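PDB 7JPJ: diaminopimelate decarboxylase from Phaeodactylum tricornutum, which probably catalyses the decarboxylation of diaminopimelate to lysine with pyridoxal 5'-phosphate as cofactor, and works as an obligate dimer. Local coordinates for residues Glu211-Val216 and Gly237-Gly242. Residues are numbered along the deposited sequence; the frame is centred on the assembly and turned at random.
Sequences EIWQQV and GGYKVG. With DLY (D-lysine), chain C; SO4 (sulfate ion), chain D.
The glycine-rich loop 237-242, which gives a backbone N-H to a bound sulfate in the pyridoxal-phosphate-binding domain, is backed by Trp213 of helix 210-222, whose indole meets Tyr239 of the loop itself. The far end of the indole does the touching: Trp213 CH2 comes to 3.4 Å from Tyr239 CE1, while CZ2 lies 3.7 Å from Tyr239 CD1. The six-membered ring of the indole and the Tyr239 ring are tilted by just 19°, but a lateral offset, with centroids 4.9 Å apart, leaves little overlap. With its CG anti to the carbonyl carbon (chi1 -75°), Trp213 carries the indole across to the loop, and NE1 is hydrogen-bonded to Gly207 O. In this TIM-barrel domain the loop follows strand 232-234 of the parallel sheet, and Ile255 and Val259 of helix 252-270 also pack on the tryptophan. Gly237 O meets the indole edge in its plane, 3.7 Å from Trp213 CH2. An alanine in place of Trp213 is likely to open a gap beside Tyr239 and leave Gly207 O without its indole donor. Gly238 N donates a fairly straight bond (159°) to sulfate O2 at 3.0 Å; Tyr395, Thr282 and Gly281 bind the same anion, consistent with a cofactor-phosphate site. Farther along, Lys240 NZ lies 3.4 Å from CB of the bound D-lysine.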
loop_
_atom_site.group_PDB
_atom_site.type_symbol
_atom_site.label_atom_id
_atom_site.label_comp_id
_atom_site.label_asym_id
_atom_site.label_seq_id
_atom_site.Cartn_x
_atom_site.Cartn_y
_atom_site.Cartn_z
ATOM N N GLU A 211 -32.117 -8.079 9.198
ATOM C CA GLU A 211 -32.863 -6.935 9.707
ATOM C C GLU A 211 -32.074 -5.632 9.631
ATOM O O GLU A 211 -32.676 -4.555 9.708
ATOM C CB GLU A 211 -33.310 -7.202 11.149
ATOM C CG GLU A 211 -34.466 -6.331 11.686
ATOM C CD GLU A 211 -35.710 -6.244 10.791
ATOM O OE1 GLU A 211 -36.635 -5.488 11.165
ATOM O OE2 GLU A 211 -35.810 -6.949 9.761
ATOM N N ILE A 212 -30.749 -5.700 9.483
ATOM C CA ILE A 212 -29.976 -4.487 9.235
ATOM C C ILE A 212 -30.098 -4.073 7.774
ATOM O O ILE A 212 -30.240 -2.885 7.460
ATOM C CB ILE A 212 -28.506 -4.692 9.651
ATOM C CG1 ILE A 212 -28.383 -4.790 11.174
ATOM C CG2 ILE A 212 -27.622 -3.570 9.106
ATOM C CD1 ILE A 212 -29.141 -3.719 11.931
ATOM N N TRP A 213 -30.065 -5.049 6.862
ATOM C CA TRP A 213 -30.159 -4.744 5.439
ATOM C C TRP A 213 -31.537 -4.223 5.063
ATOM O O TRP A 213 -31.657 -3.396 4.152
ATOM C CB TRP A 213 -29.809 -5.983 4.616
ATOM C CG TRP A 213 -28.343 -6.265 4.612
ATOM C CD1 TRP A 213 -27.667 -7.105 5.449
ATOM C CD2 TRP A 213 -27.362 -5.688 3.743
ATOM N NE1 TRP A 213 -26.325 -7.090 5.150
ATOM C CE2 TRP A 213 -26.112 -6.228 4.105
ATOM C CE3 TRP A 213 -27.420 -4.769 2.691
ATOM C CZ2 TRP A 213 -24.932 -5.882 3.453
ATOM C CZ3 TRP A 213 -26.247 -4.426 2.044
ATOM C CH2 TRP A 213 -25.020 -4.979 2.428
ATOM N N GLN A 214 -32.583 -4.688 5.747
ATOM C CA GLN A 214 -33.916 -4.151 5.494
ATOM C C GLN A 214 -34.005 -2.690 5.921
ATOM O O GLN A 214 -34.622 -1.871 5.228
ATOM C CB GLN A 214 -34.965 -4.998 6.212
ATOM C CG GLN A 214 -36.382 -4.477 6.056
ATOM C CD GLN A 214 -36.942 -3.937 7.352
ATOM O OE1 GLN A 214 -36.923 -4.616 8.380
ATOM N NE2 GLN A 214 -37.427 -2.700 7.317
ATOM N N GLN A 215 -33.387 -2.340 7.051
ATOM C CA GLN A 215 -33.340 -0.938 7.455
ATOM C C GLN A 215 -32.477 -0.112 6.513
ATOM O O GLN A 215 -32.763 1.069 6.289
ATOM C CB GLN A 215 -32.824 -0.814 8.886
ATOM C CG GLN A 215 -33.920 -0.846 9.927
ATOM C CD GLN A 215 -33.402 -1.223 11.296
ATOM O OE1 GLN A 215 -33.364 -2.400 11.660
ATOM N NE2 GLN A 215 -32.997 -0.220 12.068
ATOM N N VAL A 216 -31.421 -0.711 5.959
ATOM C CA VAL A 216 -30.629 -0.032 4.938
ATOM C C VAL A 216 -31.504 0.316 3.740
ATOM O O VAL A 216 -31.467 1.440 3.224
ATOM C CB VAL A 216 -29.427 -0.904 4.528
ATOM C CG1 VAL A 216 -28.887 -0.476 3.173
ATOM C CG2 VAL A 216 -28.334 -0.839 5.587
ATOM N N GLY A 237 -22.405 -2.152 -2.229
ATOM C CA GLY A 237 -21.848 -3.432 -1.836
ATOM C C GLY A 237 -21.701 -3.587 -0.336
ATOM O O GLY A 237 -22.549 -3.117 0.430
ATOM N N GLY A 238 -20.630 -4.251 0.096
ATOM C CA GLY A 238 -20.352 -4.443 1.503
ATOM C C GLY A 238 -20.670 -5.819 2.049
ATOM O O GLY A 238 -20.461 -6.050 3.247
ATOM N N TYR A 239 -21.165 -6.734 1.217
ATOM C CA TYR A 239 -21.513 -8.076 1.670
ATOM C C TYR A 239 -20.270 -8.806 2.159
ATOM O O TYR A 239 -19.289 -8.948 1.422
ATOM C CB TYR A 239 -22.191 -8.838 0.531
ATOM C CG TYR A 239 -23.126 -7.944 -0.244
ATOM C CD1 TYR A 239 -24.364 -7.596 0.273
ATOM C CD2 TYR A 239 -22.752 -7.407 -1.467
ATOM C CE1 TYR A 239 -25.214 -6.758 -0.417
ATOM C CE2 TYR A 239 -23.594 -6.565 -2.164
ATOM C CZ TYR A 239 -24.823 -6.243 -1.633
ATOM O OH TYR A 239 -25.666 -5.403 -2.321
ATOM N N LYS A 240 -20.307 -9.260 3.406
ATOM C CA LYS A 240 -19.105 -9.759 4.054
ATOM C C LYS A 240 -18.795 -11.184 3.616
ATOM O O LYS A 240 -19.696 -12.001 3.410
ATOM C CB LYS A 240 -19.249 -9.691 5.575
ATOM C CG LYS A 240 -18.200 -8.807 6.252
ATOM C CD LYS A 240 -18.175 -7.392 5.659
ATOM C CE LYS A 240 -17.109 -6.513 6.324
ATOM N NZ LYS A 240 -16.421 -5.581 5.371
ATOM N N VAL A 241 -17.505 -11.469 3.467
ATOM C CA VAL A 241 -17.008 -12.788 3.097
ATOM C C VAL A 241 -16.135 -13.294 4.237
ATOM O O VAL A 241 -15.191 -12.611 4.652
ATOM C CB VAL A 241 -16.213 -12.750 1.778
ATOM C CG1 VAL A 241 -15.620 -14.114 1.470
ATOM C CG2 VAL A 241 -17.091 -12.275 0.640
ATOM N N GLY A 242 -16.453 -14.483 4.743
ATOM C CA GLY A 242 -15.656 -15.083 5.794
ATOM C C GLY A 242 -14.525 -15.924 5.243
ATOM O O GLY A 242 -14.722 -17.092 4.900
HETATM N N DLY C . -13.275 -8.460 7.257
HETATM C CA DLY C . -12.939 -7.822 5.988
HETATM C C DLY C . -13.731 -8.434 4.827
HETATM O O DLY C . -14.648 -9.241 5.021
HETATM C CB DLY C . -13.195 -6.314 6.071
HETATM C CG DLY C . -12.455 -5.485 5.027
HETATM C CD DLY C . -12.679 -3.996 5.258
HETATM C CE DLY C . -12.115 -3.152 4.122
HETATM N NZ DLY C . -12.484 -1.713 4.270
HETATM O OXT DLY C . -13.471 -8.136 3.657
HETATM S S SO4 D . -16.962 -4.329 -1.252
HETATM O O1 SO4 D . -16.463 -5.109 -0.122
HETATM O O2 SO4 D . -18.251 -4.870 -1.682
HETATM O O3 SO4 D . -16.014 -4.399 -2.359
HETATM O O4 SO4 D . -17.115 -2.935 -0.844
#